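Local coordinates for protein pullulanase (Bacillus acidopullulyticus, PDB 2WAN) that hydrolyses the alpha-1,6-glucosidic bonds of pullulan and probably debranches related starch polysaccharides, at residues V431-Y436 with G547-V552; A438-F443 with G519-T524; M451-K456 with F460-T465; D503-G508 with S798-D803; Q536-L541 with N612-D617. All coordinates share one frame; numbering follows the deposited sequence.

Contact 1. Residues V431-Y436 with G547-V552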
# COMPACT_ATOMS: atom_id res chain seq x y z
N VAL A 431 15.75 4.93 9.38
CA VAL A 431 17.07 4.65 8.77
C VAL A 431 17.98 3.80 9.67
O VAL A 431 19.04 3.34 9.21
CB VAL A 431 17.85 5.93 8.32
CG1 VAL A 431 17.04 6.72 7.27
CG2 VAL A 431 18.27 6.82 9.50
N ASP A 432 17.57 3.59 10.92
CA ASP A 432 18.29 2.77 11.88
C ASP A 432 17.89 1.29 11.81
O ASP A 432 18.44 0.47 12.56
CB ASP A 432 18.06 3.28 13.31
CG ASP A 432 18.59 4.70 13.51
OD1 ASP A 432 19.60 5.05 12.86
OD2 ASP A 432 17.99 5.46 14.28
N GLU A 433 16.95 0.95 10.93
CA GLU A 433 16.56 -0.47 10.77
C GLU A 433 17.31 -1.12 9.61
O GLU A 433 17.63 -0.46 8.64
CB GLU A 433 15.05 -0.61 10.55
CG GLU A 433 14.23 -0.14 11.76
CD GLU A 433 12.85 -0.74 11.85
OE1 GLU A 433 12.31 -1.22 10.83
OE2 GLU A 433 12.29 -0.75 12.98
N VAL A 434 17.62 -2.40 9.77
CA VAL A 434 18.05 -3.25 8.64
C VAL A 434 17.04 -4.39 8.59
O VAL A 434 17.02 -5.28 9.46
CB VAL A 434 19.48 -3.80 8.80
CG1 VAL A 434 19.88 -4.50 7.48
CG2 VAL A 434 20.45 -2.67 9.08
N ILE A 435 16.18 -4.32 7.57
CA ILE A 435 14.96 -5.11 7.52
C ILE A 435 15.20 -6.42 6.75
O ILE A 435 15.74 -6.41 5.65
CB ILE A 435 13.80 -4.29 6.90
CG1 ILE A 435 13.52 -3.04 7.75
CG2 ILE A 435 12.53 -5.14 6.80
CD1 ILE A 435 12.55 -2.03 7.10
N TYR A 436 14.77 -7.54 7.33
CA TYR A 436 15.01 -8.87 6.78
C TYR A 436 13.67 -9.55 6.53
O TYR A 436 12.96 -9.91 7.48
CB TYR A 436 15.84 -9.65 7.80
CG TYR A 436 16.31 -11.05 7.45
CD1 TYR A 436 15.54 -12.16 7.81
CD2 TYR A 436 17.55 -11.26 6.85
CE1 TYR A 436 15.98 -13.46 7.55
CE2 TYR A 436 18.01 -12.56 6.58
CZ TYR A 436 17.24 -13.65 6.95
OH TYR A 436 17.71 -14.93 6.70
N GLY A 547 13.19 -6.39 16.05
CA GLY A 547 11.80 -5.96 15.89
C GLY A 547 11.03 -6.80 14.91
O GLY A 547 11.61 -7.59 14.16
N VAL A 548 9.71 -6.61 14.90
CA VAL A 548 8.83 -7.33 13.96
C VAL A 548 7.93 -6.35 13.22
O VAL A 548 7.12 -5.63 13.83
CB VAL A 548 7.92 -8.34 14.69
CG1 VAL A 548 6.94 -9.02 13.69
CG2 VAL A 548 8.77 -9.40 15.40
N ASN A 549 8.07 -6.33 11.89
CA ASN A 549 7.18 -5.57 11.02
C ASN A 549 6.25 -6.55 10.30
O ASN A 549 6.71 -7.51 9.69
CB ASN A 549 7.98 -4.79 9.96
CG ASN A 549 8.84 -3.67 10.56
OD1 ASN A 549 8.71 -3.32 11.73
ND2 ASN A 549 9.74 -3.11 9.74
N MET A 550 4.95 -6.30 10.35
CA MET A 550 4.01 -7.18 9.63
C MET A 550 3.73 -6.71 8.22
O MET A 550 3.31 -5.58 8.02
CB MET A 550 2.69 -7.29 10.41
CG MET A 550 2.77 -8.25 11.60
SD MET A 550 1.24 -8.21 12.61
CE MET A 550 0.00 -8.77 11.42
N ASP A 551 3.93 -7.60 7.25
CA ASP A 551 3.35 -7.42 5.89
C ASP A 551 1.82 -7.53 6.04
O ASP A 551 1.32 -8.53 6.55
CB ASP A 551 3.89 -8.52 4.98
CG ASP A 551 3.58 -8.31 3.51
OD1 ASP A 551 2.64 -7.57 3.16
OD2 ASP A 551 4.31 -8.91 2.69
N VAL A 552 1.10 -6.48 5.65
CA VAL A 552 -0.38 -6.46 5.78
C VAL A 552 -1.04 -6.09 4.45
O VAL A 552 -0.51 -5.28 3.68
CB VAL A 552 -0.85 -5.51 6.93
CG1 VAL A 552 -0.45 -6.09 8.31
CG2 VAL A 552 -0.23 -4.11 6.74
O HOH W 1 9.81 -1.44 13.24
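E433 and N549 face each other through their polar ends. N549 ND2 donates a weak hydrogen bond to E433 OE1, 3.4 Å long with an N-H...O angle of 161°. The carboxylate and the amide are nearly coplanar, their planes 21° apart. A water sits between the other two oxygens, 2.6 Å from E433 OE2 and 2.7 Å from N549 OD1. The I435 CD1 methyl packs against the amide, 4.0 Å from N549 ND2. The stronger partner of that amide nitrogen is Y649 OH.

Both segments feed the parallel eight-stranded (beta/alpha)8 barrel of the alpha-amylase family. Strand 435-438 and strand 547-552 are not direct neighbours, because strand 485-488 runs between them. The CA atoms of I435 and N549 are accordingly 8.5 Å apart, and side chains bridge the gap. E433 precedes its strand and reaches across with CG anti to the carbonyl carbon (chi1 -64°) and an extended chain beyond CG. In the next shell, E433 and N549 both rest on T485 of the intervening strand. V434 bonds T484 through its backbone. I435 is held on its other flank by backbone bonds to P774 and M776.

Contact 2. Residues A438-F443 with G519-T524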
# COMPACT_ATOMS: atom_id res chain seq x y z
N ALA A 438 11.00 -12.36 5.74
CA ALA A 438 10.93 -13.82 5.91
C ALA A 438 9.49 -14.31 5.98
O ALA A 438 8.64 -13.67 6.60
CB ALA A 438 11.69 -14.25 7.19
N HIS A 439 9.23 -15.45 5.33
CA HIS A 439 7.95 -16.17 5.44
C HIS A 439 8.04 -17.19 6.58
O HIS A 439 9.06 -17.88 6.70
CB HIS A 439 7.72 -16.86 4.09
CG HIS A 439 6.40 -17.54 3.94
ND1 HIS A 439 6.14 -18.80 4.45
CD2 HIS A 439 5.29 -17.17 3.25
CE1 HIS A 439 4.91 -19.15 4.12
NE2 HIS A 439 4.38 -18.19 3.39
N VAL A 440 7.01 -17.27 7.43
CA VAL A 440 7.08 -18.17 8.60
C VAL A 440 7.33 -19.64 8.22
O VAL A 440 8.08 -20.34 8.93
CB VAL A 440 5.80 -18.04 9.48
CG1 VAL A 440 5.82 -19.04 10.64
CG2 VAL A 440 5.67 -16.59 10.04
N ARG A 441 6.70 -20.12 7.15
CA ARG A 441 6.94 -21.51 6.75
C ARG A 441 8.37 -21.65 6.18
O ARG A 441 9.14 -22.52 6.62
CB ARG A 441 5.91 -21.99 5.75
CG ARG A 441 6.06 -23.47 5.42
CD ARG A 441 4.95 -24.00 4.51
NE ARG A 441 5.18 -25.40 4.15
CZ ARG A 441 4.81 -26.46 4.89
NH1 ARG A 441 4.16 -26.30 6.05
NH2 ARG A 441 5.09 -27.69 4.46
N ASP A 442 8.74 -20.77 5.25
CA ASP A 442 10.07 -20.91 4.59
C ASP A 442 11.20 -20.97 5.60
O ASP A 442 12.19 -21.71 5.42
CB ASP A 442 10.41 -19.71 3.70
CG ASP A 442 9.47 -19.51 2.54
OD1 ASP A 442 8.55 -20.32 2.32
OD2 ASP A 442 9.67 -18.50 1.83
N PHE A 443 11.09 -20.16 6.65
CA PHE A 443 12.19 -19.97 7.61
C PHE A 443 12.73 -21.28 8.19
O PHE A 443 13.94 -21.42 8.38
CB PHE A 443 11.72 -19.05 8.74
CG PHE A 443 12.83 -18.57 9.63
CD1 PHE A 443 13.86 -17.78 9.11
CD2 PHE A 443 12.85 -18.91 10.99
CE1 PHE A 443 14.89 -17.31 9.94
CE2 PHE A 443 13.88 -18.45 11.83
CZ PHE A 443 14.91 -17.67 11.29
N GLY A 519 -3.74 -19.59 11.06
CA GLY A 519 -3.77 -20.86 11.79
C GLY A 519 -2.73 -21.87 11.36
O GLY A 519 -2.22 -22.64 12.18
N ALA A 520 -2.40 -21.85 10.07
CA ALA A 520 -1.48 -22.85 9.49
C ALA A 520 -0.09 -22.79 10.16
O ALA A 520 0.60 -23.80 10.22
CB ALA A 520 -1.34 -22.66 7.96
N TYR A 521 0.28 -21.63 10.70
CA TYR A 521 1.59 -21.47 11.34
C TYR A 521 1.56 -21.75 12.85
O TYR A 521 2.60 -21.67 13.51
CB TYR A 521 2.16 -20.05 11.06
CG TYR A 521 2.15 -19.66 9.60
CD1 TYR A 521 2.48 -20.59 8.60
CD2 TYR A 521 1.84 -18.35 9.20
CE1 TYR A 521 2.47 -20.24 7.23
CE2 TYR A 521 1.83 -17.98 7.82
CZ TYR A 521 2.15 -18.95 6.86
OH TYR A 521 2.15 -18.62 5.53
N ALA A 522 0.38 -22.07 13.40
CA ALA A 522 0.25 -22.48 14.80
C ALA A 522 0.37 -23.99 14.91
O ALA A 522 0.13 -24.70 13.92
CB ALA A 522 -1.10 -22.04 15.35
N THR A 523 0.70 -24.50 16.11
CA THR A 523 0.78 -25.94 16.32
C THR A 523 -0.61 -26.61 16.20
O THR A 523 -0.72 -27.82 15.94
CB THR A 523 1.45 -26.33 17.66
OG1 THR A 523 0.70 -25.81 18.76
CG2 THR A 523 2.89 -25.81 17.71
N THR A 524 -1.65 -25.81 16.39
CA THR A 524 -3.02 -26.24 16.15
C THR A 524 -3.88 -25.03 15.75
O THR A 524 -3.65 -23.92 16.25
CB THR A 524 -3.66 -26.92 17.40
OG1 THR A 524 -5.00 -27.32 17.10
CG2 THR A 524 -3.71 -25.95 18.58
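Y521 sets its CG anti to the carbonyl carbon (chi1 -51°), which carries the ring over to V440 and H439. H439 has its CG opposite the backbone N (chi1 -174°), and the imidazole presents a face to the incoming phenol. The two rings form an offset edge-to-face pair. The edge of Y521 points toward the face of H439, with centroids 5.6 Å apart and planes at 79°. V440 covers one face of the phenol ring: its CB stands 4.0 Å from the Y521 ring centroid in a CH-pi contact. The CG1 branch of V440 extends the packing back to Y521 CB, at 3.8 Å. R441 adds CB, 4.1 Å from Y521 CE1.

The segment 438-443 leaves the first barrel strand, 435-438, and turns at once into the short helix 440-444. H439 is the N-cap of this helix. Its ND1 accepts weak bonds from R441 N at 3.1 Å and from D442 N at 3.4 Å. The segment 519-524 belongs to the loop that leads into helix 529-543, so Y521 joins two of the loops that follow barrel strands.

The imidazole has a second hold, since H439 NE2 bonds N506 O. The extended R441 chain takes its guanidinium group away from Y521 to salt bridges with D797 and D503. Y521 also pairs with Y457 through the backbone.

Contact 3. Residues M451-K456 with F460-T465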
# COMPACT_ATOMS: atom_id res chain seq x y z
N MET A 451 15.47 -26.69 13.55
CA MET A 451 14.34 -26.26 14.37
C MET A 451 13.30 -27.37 14.43
O MET A 451 13.02 -28.03 13.41
CB MET A 451 13.75 -24.96 13.81
CG MET A 451 14.60 -23.73 14.18
SD MET A 451 14.27 -22.26 13.20
CE MET A 451 15.12 -22.67 11.67
N LYS A 452 12.72 -27.57 15.61
CA LYS A 452 11.72 -28.64 15.84
C LYS A 452 10.34 -28.28 15.30
O LYS A 452 9.67 -29.11 14.68
CB LYS A 452 11.62 -28.94 17.35
CG LYS A 452 12.82 -29.70 17.92
CD LYS A 452 12.63 -29.96 19.42
CE LYS A 452 13.77 -30.81 19.99
NZ LYS A 452 15.06 -30.04 20.06
N ASN A 453 9.92 -27.04 15.53
CA ASN A 453 8.57 -26.60 15.14
C ASN A 453 8.58 -26.15 13.69
O ASN A 453 8.39 -24.97 13.39
CB ASN A 453 8.11 -25.45 16.05
CG ASN A 453 7.86 -25.91 17.48
OD1 ASN A 453 6.84 -26.54 17.76
ND2 ASN A 453 8.79 -25.61 18.39
N LYS A 454 8.81 -27.10 12.80
CA LYS A 454 9.07 -26.77 11.40
C LYS A 454 7.87 -26.15 10.72
O LYS A 454 6.76 -26.69 10.77
CB LYS A 454 9.56 -28.00 10.64
CG LYS A 454 10.92 -28.43 11.11
CD LYS A 454 11.48 -29.51 10.18
CE LYS A 454 12.67 -30.17 10.80
NZ LYS A 454 13.82 -29.27 10.79
N GLY A 455 8.09 -24.96 10.14
CA GLY A 455 7.07 -24.20 9.43
C GLY A 455 6.14 -23.39 10.32
O GLY A 455 5.13 -22.87 9.84
N LYS A 456 6.49 -23.24 11.60
CA LYS A 456 5.59 -22.67 12.62
C LYS A 456 6.14 -21.42 13.31
O LYS A 456 7.35 -21.21 13.35
CB LYS A 456 5.31 -23.72 13.71
CG LYS A 456 4.76 -25.05 13.15
CD LYS A 456 3.31 -24.90 12.66
CE LYS A 456 2.73 -26.28 12.27
NZ LYS A 456 1.36 -26.14 11.73
N PHE A 460 10.70 -19.70 15.75
CA PHE A 460 11.40 -18.45 16.10
C PHE A 460 11.72 -18.31 17.59
O PHE A 460 12.34 -17.32 18.00
CB PHE A 460 10.56 -17.24 15.67
CG PHE A 460 10.60 -16.95 14.19
CD1 PHE A 460 9.82 -17.69 13.29
CD2 PHE A 460 11.37 -15.90 13.69
CE1 PHE A 460 9.85 -17.42 11.92
CE2 PHE A 460 11.40 -15.62 12.31
CZ PHE A 460 10.63 -16.36 11.43
N THR A 461 11.27 -19.25 18.42
CA THR A 461 11.57 -19.21 19.85
C THR A 461 12.72 -20.14 20.23
O THR A 461 13.14 -20.17 21.40
CB THR A 461 10.34 -19.63 20.73
OG1 THR A 461 10.09 -21.05 20.58
CG2 THR A 461 9.08 -18.84 20.34
N GLU A 462 13.22 -20.90 19.25
CA GLU A 462 14.19 -21.96 19.53
C GLU A 462 15.64 -21.48 19.50
O GLU A 462 16.15 -21.09 18.45
CB GLU A 462 14.00 -23.13 18.55
CG GLU A 462 12.59 -23.74 18.59
CD GLU A 462 12.44 -24.90 17.65
OE1 GLU A 462 13.39 -25.70 17.51
OE2 GLU A 462 11.36 -25.00 17.04
N HIS A 463 16.31 -21.53 20.65
CA HIS A 463 17.74 -21.19 20.76
C HIS A 463 18.66 -22.39 20.56
O HIS A 463 18.27 -23.53 20.79
CB HIS A 463 18.02 -20.56 22.13
CG HIS A 463 17.36 -19.23 22.31
ND1 HIS A 463 18.00 -18.04 22.05
CD2 HIS A 463 16.10 -18.90 22.69
CE1 HIS A 463 17.17 -17.03 22.28
NE2 HIS A 463 16.01 -17.53 22.67
N GLY A 464 19.87 -22.11 20.09
CA GLY A 464 20.91 -23.13 19.97
C GLY A 464 20.72 -24.06 18.78
O GLY A 464 21.33 -25.14 18.74
N THR A 465 19.91 -23.67 17.81
CA THR A 465 19.61 -24.57 16.68
C THR A 465 20.75 -24.55 15.68
O THR A 465 21.39 -23.51 15.43
CB THR A 465 18.25 -24.28 16.00
OG1 THR A 465 18.25 -22.93 15.49
CG2 THR A 465 17.07 -24.44 17.02
O HOH W 2 14.86 -26.70 19.34
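The E462 carboxylate is the flat group at the middle of this contact, and the N453 amide stands almost upright to it, with planes 81° apart. E462 grips the chain entering the type II beta turn from N453 to K456, in the long loop between helix 440-444 and helix 474-481 of the barrel domain. At the F460 ring, K456 O lies at the edge, 4.3 Å from CD1, while F443 stacks on the ring.

N453 ND2 meets E462 OE2 from above the carboxylate plane, at 3.0 Å. The syn lone pairs of the carboxylate go to two successive backbone amides. K452 N bonds E462 OE1 at 2.7 Å and N453 N bonds E462 OE2 at 2.9 Å. OE2 thus accepts twice from N453. M451 CG packs on T465 CG2 at 3.8 Å. The charged end of K452 stays back from the carboxylate. A water donates to E462 OE1 at 2.6 Å and weakly accepts from K452 NZ at 3.4 Å.

Contact 4. Residues D503-G508 with S798-D803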
# COMPACT_ATOMS: atom_id res chain seq x y z
N ASP A 503 -0.28 -27.86 5.72
CA ASP A 503 1.01 -27.89 5.04
C ASP A 503 0.95 -27.56 3.55
O ASP A 503 1.95 -27.71 2.84
CB ASP A 503 1.74 -29.21 5.32
CG ASP A 503 2.02 -29.42 6.80
OD1 ASP A 503 2.66 -28.54 7.43
OD2 ASP A 503 1.58 -30.46 7.34
N THR A 504 -0.20 -27.10 3.06
CA THR A 504 -0.21 -26.54 1.72
C THR A 504 0.54 -25.21 1.79
O THR A 504 0.70 -24.64 2.88
CB THR A 504 -1.61 -26.41 1.10
OG1 THR A 504 -2.44 -25.59 1.93
CG2 THR A 504 -2.27 -27.79 0.92
N TYR A 505 1.05 -24.76 0.65
CA TYR A 505 1.90 -23.58 0.62
C TYR A 505 1.20 -22.34 0.08
O TYR A 505 0.68 -22.38 -1.03
CB TYR A 505 3.15 -23.85 -0.24
CG TYR A 505 4.13 -22.71 -0.08
CD1 TYR A 505 4.05 -21.56 -0.89
CD2 TYR A 505 5.06 -22.74 0.96
CE1 TYR A 505 4.92 -20.49 -0.68
CE2 TYR A 505 5.92 -21.67 1.18
CZ TYR A 505 5.85 -20.56 0.36
OH TYR A 505 6.72 -19.51 0.59
N ASN A 506 1.25 -21.22 0.79
CA ASN A 506 0.86 -19.95 0.18
C ASN A 506 1.56 -18.75 0.84
O ASN A 506 1.77 -18.75 2.06
CB ASN A 506 -0.67 -19.74 0.21
CG ASN A 506 -1.16 -18.76 -0.85
OD1 ASN A 506 -1.06 -17.53 -0.71
ND2 ASN A 506 -1.74 -19.32 -1.93
N TRP A 507 1.88 -17.73 0.05
CA TRP A 507 2.39 -16.48 0.63
C TRP A 507 1.40 -15.78 1.57
O TRP A 507 1.83 -15.14 2.52
CB TRP A 507 2.78 -15.46 -0.44
CG TRP A 507 4.07 -15.72 -1.15
CD1 TRP A 507 5.07 -16.58 -0.77
CD2 TRP A 507 4.51 -15.09 -2.36
NE1 TRP A 507 6.09 -16.54 -1.68
CE2 TRP A 507 5.78 -15.62 -2.66
CE3 TRP A 507 3.94 -14.14 -3.22
CZ2 TRP A 507 6.50 -15.24 -3.80
CZ3 TRP A 507 4.67 -13.75 -4.36
CH2 TRP A 507 5.93 -14.31 -4.64
N GLY A 508 0.11 -15.86 1.26
CA GLY A 508 -0.92 -15.27 2.11
C GLY A 508 -1.47 -13.91 1.70
O GLY A 508 -1.97 -13.17 2.57
N SER A 798 10.25 -26.92 -1.77
CA SER A 798 11.47 -27.15 -2.55
C SER A 798 11.91 -25.86 -3.24
O SER A 798 13.11 -25.61 -3.41
CB SER A 798 11.26 -28.26 -3.60
OG SER A 798 10.45 -27.81 -4.68
N VAL A 799 10.94 -25.05 -3.64
CA VAL A 799 11.21 -23.74 -4.27
C VAL A 799 11.56 -22.67 -3.22
O VAL A 799 12.61 -22.02 -3.30
CB VAL A 799 10.02 -23.29 -5.16
CG1 VAL A 799 10.22 -21.89 -5.70
CG2 VAL A 799 9.81 -24.32 -6.33
N ASN A 800 10.69 -22.52 -2.22
CA ASN A 800 10.75 -21.38 -1.29
C ASN A 800 11.52 -21.53 0.02
O ASN A 800 11.84 -20.52 0.66
CB ASN A 800 9.32 -20.95 -0.93
CG ASN A 800 8.63 -20.24 -2.06
OD1 ASN A 800 9.05 -19.16 -2.46
ND2 ASN A 800 7.55 -20.83 -2.57
N GLN A 801 11.80 -22.75 0.46
CA GLN A 801 12.32 -22.90 1.82
C GLN A 801 13.69 -22.28 2.01
O GLN A 801 14.45 -22.08 1.02
CB GLN A 801 12.38 -24.38 2.22
CG GLN A 801 13.55 -25.16 1.55
CD GLN A 801 13.29 -26.65 1.50
OE1 GLN A 801 12.56 -27.18 2.35
NE2 GLN A 801 13.89 -27.35 0.53
N PHE A 802 14.01 -21.94 3.26
CA PHE A 802 15.40 -21.70 3.64
C PHE A 802 16.10 -23.07 3.68
O PHE A 802 15.83 -23.91 4.55
CB PHE A 802 15.48 -21.01 5.01
CG PHE A 802 15.23 -19.52 4.98
CD1 PHE A 802 14.28 -18.96 4.12
CD2 PHE A 802 15.95 -18.69 5.83
CE1 PHE A 802 14.05 -17.56 4.11
CE2 PHE A 802 15.72 -17.30 5.83
CZ PHE A 802 14.78 -16.75 4.98
N ASP A 803 16.96 -23.32 2.68
CA ASP A 803 17.77 -24.51 2.63
C ASP A 803 19.05 -24.13 3.36
O ASP A 803 19.91 -23.42 2.81
CB ASP A 803 18.04 -24.89 1.16
CG ASP A 803 19.13 -25.95 1.01
OD1 ASP A 803 19.64 -26.45 2.03
OD2 ASP A 803 19.49 -26.29 -0.14
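The hydroxyl of Y505 hydrogen-bonds D442 OD1 and also rests against N800, its OH 3.3 Å from N800 CG. Y505 begins the run YNWGYDP, the sequence signature of type I pullulanases. It lies in the loop between strands 492-494 and 511-513, after the second barrel strand. N800 closes the short helix 797-800, which follows the last barrel strand.

The N800 amide and the Y505 ring are almost parallel, with planes 7° apart. N800 ND2 approaches the ring obliquely, 3.3 Å from Y505 CE1. The ring reaches this place with CG anti to the backbone N (chi1 -171°). The amide is fixed at both ends, OD1 by S792 OG and ND2 by G796 O, so its turn about CB-CG is set from outside the two segments. With a valine in place of Y505 the phenol is gone, so D442 OD1 would probably lose this partner and the N800 amide the flat group beside it.

W507 comes less close. Its NE1 is 4.0 Å from N800 OD1, which lies at the indole edge near the ring plane. W507 also packs edge-to-face with H735, in a sequence SHD consistent with conserved region IV of alpha-amylase family active sites. The loop is shaped from within by an Asx turn. G508 N bonds N506 OD1 at 2.8 Å, in the carbonyl plane on a lone pair.

Contact 5. Residues Q536-L541 with N612-D617; sequences QLIQSL and NEYHVD
I538 fills the tight part of this contact, lodging both branches against the chain that leaves helix 597-614. Y614 O faces both branches, 3.4 Å from I538 CD1 and 3.4 Å from I538 CG2. The CD1 methyl reaches the edge of the Y614 ring near its plane, and it is 3.9 Å from Y614 CB. It also meets V616 CG1 at 3.7 Å, a less certain touch because V616 has two conformers. CG1 of I538 stands anti to the carbonyl carbon (chi1 -65°), and this sends CD1 toward Y614 and V616. An alanine here loses CG1, CG2 and CD1, which would probably open a gap beside Y614 O and Y614 CB.

The looser side is at H615. This residue leaves the helix with positive phi (64°), and its ring turns away from I538. H615 O stays near, 3.9 Å from I538 CG2, and it also accepts from H542 NE2. The imidazole stacks on W419 and bonds D422 through ND1. A salt bridge from E613 to K535 also ties the two helices.

Helix 529-543 precedes strand 547-552, and helix 597-614 comes after it, before strand 618-621. Contact of one barrel helix with the end of the next and the turn into the following strand belongs to the outer layer of a (beta/alpha)8 barrel.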
# COMPACT_ATOMS: atom_id res chain seq x y z
N GLN A 536 4.59 -15.38 21.25
CA GLN A 536 5.88 -15.96 21.65
C GLN A 536 6.95 -15.68 20.61
O GLN A 536 8.09 -15.42 20.98
CB GLN A 536 5.75 -17.46 21.93
CG GLN A 536 4.95 -17.73 23.20
CD GLN A 536 4.68 -19.21 23.41
OE1 GLN A 536 3.86 -19.81 22.72
NE2 GLN A 536 5.34 -19.79 24.39
N LEU A 537 6.59 -15.74 19.33
CA LEU A 537 7.54 -15.35 18.26
C LEU A 537 8.05 -13.91 18.48
O LEU A 537 9.26 -13.64 18.48
CB LEU A 537 6.90 -15.48 16.87
CG LEU A 537 7.70 -15.04 15.63
CD1 LEU A 537 7.14 -15.72 14.37
CD2 LEU A 537 7.67 -13.52 15.39
N ILE A 538 7.10 -12.99 18.66
CA ILE A 538 7.41 -11.57 18.86
C ILE A 538 8.23 -11.36 20.13
O ILE A 538 9.24 -10.65 20.12
CB ILE A 538 6.10 -10.75 18.86
CG1 ILE A 538 5.45 -10.83 17.47
CG2 ILE A 538 6.34 -9.27 19.30
CD1 ILE A 538 3.95 -10.48 17.49
N GLN A 539 7.81 -12.01 21.22
CA GLN A 539 8.55 -11.95 22.48
C GLN A 539 10.00 -12.39 22.33
O GLN A 539 10.94 -11.75 22.86
CB GLN A 539 7.82 -12.81 23.53
CG GLN A 539 8.43 -12.81 24.91
CD GLN A 539 7.61 -13.67 25.86
OE1 GLN A 539 7.15 -14.77 25.51
NE2 GLN A 539 7.44 -13.18 27.08
N SER A 540 10.19 -13.50 21.61
CA SER A 540 11.51 -14.09 21.40
C SER A 540 12.44 -13.15 20.64
O SER A 540 13.59 -12.96 21.02
CB SER A 540 11.40 -15.40 20.60
OG SER A 540 12.69 -15.95 20.36
N LEU A 541 11.92 -12.58 19.56
CA LEU A 541 12.69 -11.67 18.72
C LEU A 541 13.05 -10.42 19.53
O LEU A 541 14.20 -9.99 19.51
CB LEU A 541 11.98 -11.34 17.41
CG LEU A 541 11.98 -12.50 16.37
CD1 LEU A 541 11.15 -12.16 15.15
CD2 LEU A 541 13.43 -12.87 15.94
N ASN A 612 -1.19 -2.78 19.75
CA ASN A 612 -1.53 -2.84 21.17
C ASN A 612 -1.52 -4.26 21.74
O ASN A 612 -0.95 -4.50 22.81
CB ASN A 612 -2.87 -2.15 21.43
CG ASN A 612 -2.79 -0.62 21.32
OD1 ASN A 612 -1.78 0.02 21.65
ND2 ASN A 612 -3.89 -0.03 20.85
N GLU A 613 -2.12 -5.21 21.02
CA GLU A 613 -2.26 -6.58 21.54
C GLU A 613 -1.01 -7.44 21.33
O GLU A 613 -0.64 -8.25 22.22
CB GLU A 613 -3.49 -7.26 20.91
CG GLU A 613 -3.82 -8.64 21.44
CD GLU A 613 -4.25 -8.63 22.92
OE1 GLU A 613 -4.81 -7.61 23.38
OE2 GLU A 613 -4.02 -9.65 23.60
N TYR A 614 -0.37 -7.28 20.16
CA TYR A 614 0.77 -8.13 19.80
C TYR A 614 2.14 -7.46 19.89
O TYR A 614 3.14 -8.13 19.76
CB TYR A 614 0.58 -8.76 18.40
CG TYR A 614 -0.56 -9.77 18.31
CD1 TYR A 614 -0.31 -11.16 18.39
CD2 TYR A 614 -1.88 -9.34 18.15
CE1 TYR A 614 -1.37 -12.09 18.31
CE2 TYR A 614 -2.94 -10.26 18.06
CZ TYR A 614 -2.66 -11.63 18.15
OH TYR A 614 -3.69 -12.52 18.04
N HIS A 615 2.18 -6.15 20.15
CA HIS A 615 3.46 -5.43 20.36
C HIS A 615 4.32 -5.44 19.08
O HIS A 615 5.55 -5.50 19.14
CB HIS A 615 4.28 -5.96 21.56
CG HIS A 615 3.54 -6.01 22.87
ND1 HIS A 615 4.10 -6.54 24.01
CD2 HIS A 615 2.28 -5.64 23.21
CE1 HIS A 615 3.23 -6.47 25.00
NE2 HIS A 615 2.12 -5.94 24.55
N VAL A 616 3.64 -5.41 17.94
CA VAL A 616 4.39 -5.33 16.68
C VAL A 616 4.94 -3.92 16.51
O VAL A 616 4.42 -2.93 17.06
CB VAL A 616 3.61 -5.85 15.45
CG1 VAL A 616 3.34 -7.37 15.59
CG2 VAL A 616 2.33 -5.04 15.21
N ASP A 617 6.07 -3.85 15.81
CA ASP A 617 6.89 -2.63 15.77
C ASP A 617 6.74 -1.81 14.49
O ASP A 617 7.31 -0.72 14.37
CB ASP A 617 8.36 -3.04 15.95
CG ASP A 617 8.58 -3.86 17.20
OD1 ASP A 617 8.54 -3.28 18.30
OD2 ASP A 617 8.82 -5.08 17.08

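All five contacts lie in the barrel domain. Contact 1 is in its strand layer. Contact 5 is on the helix layer outside, with centres about 13 Å apart, and V548 N to D617 OD2 (2.8 Å) joins them. Contacts 2 and 4, centres about 10 Å apart, share D442, which meets Y505 and, through its O, F802 N at 2.8 Å. Contacts 2 and 3, centres about 11 Å apart, are joined by K456 NZ on A520 O and A522 O. F460 O to S540 OG, 2.7 Å, ties contact 3 to contact 5. Contact 4, through W507 and H735, and contact 1, through D551 and R620, probably border the catalytic centre, as in the alpha-amylase family. A bound glycerol, probably from the crystallisation liquor, lies about 5 Å from the R441 side chain.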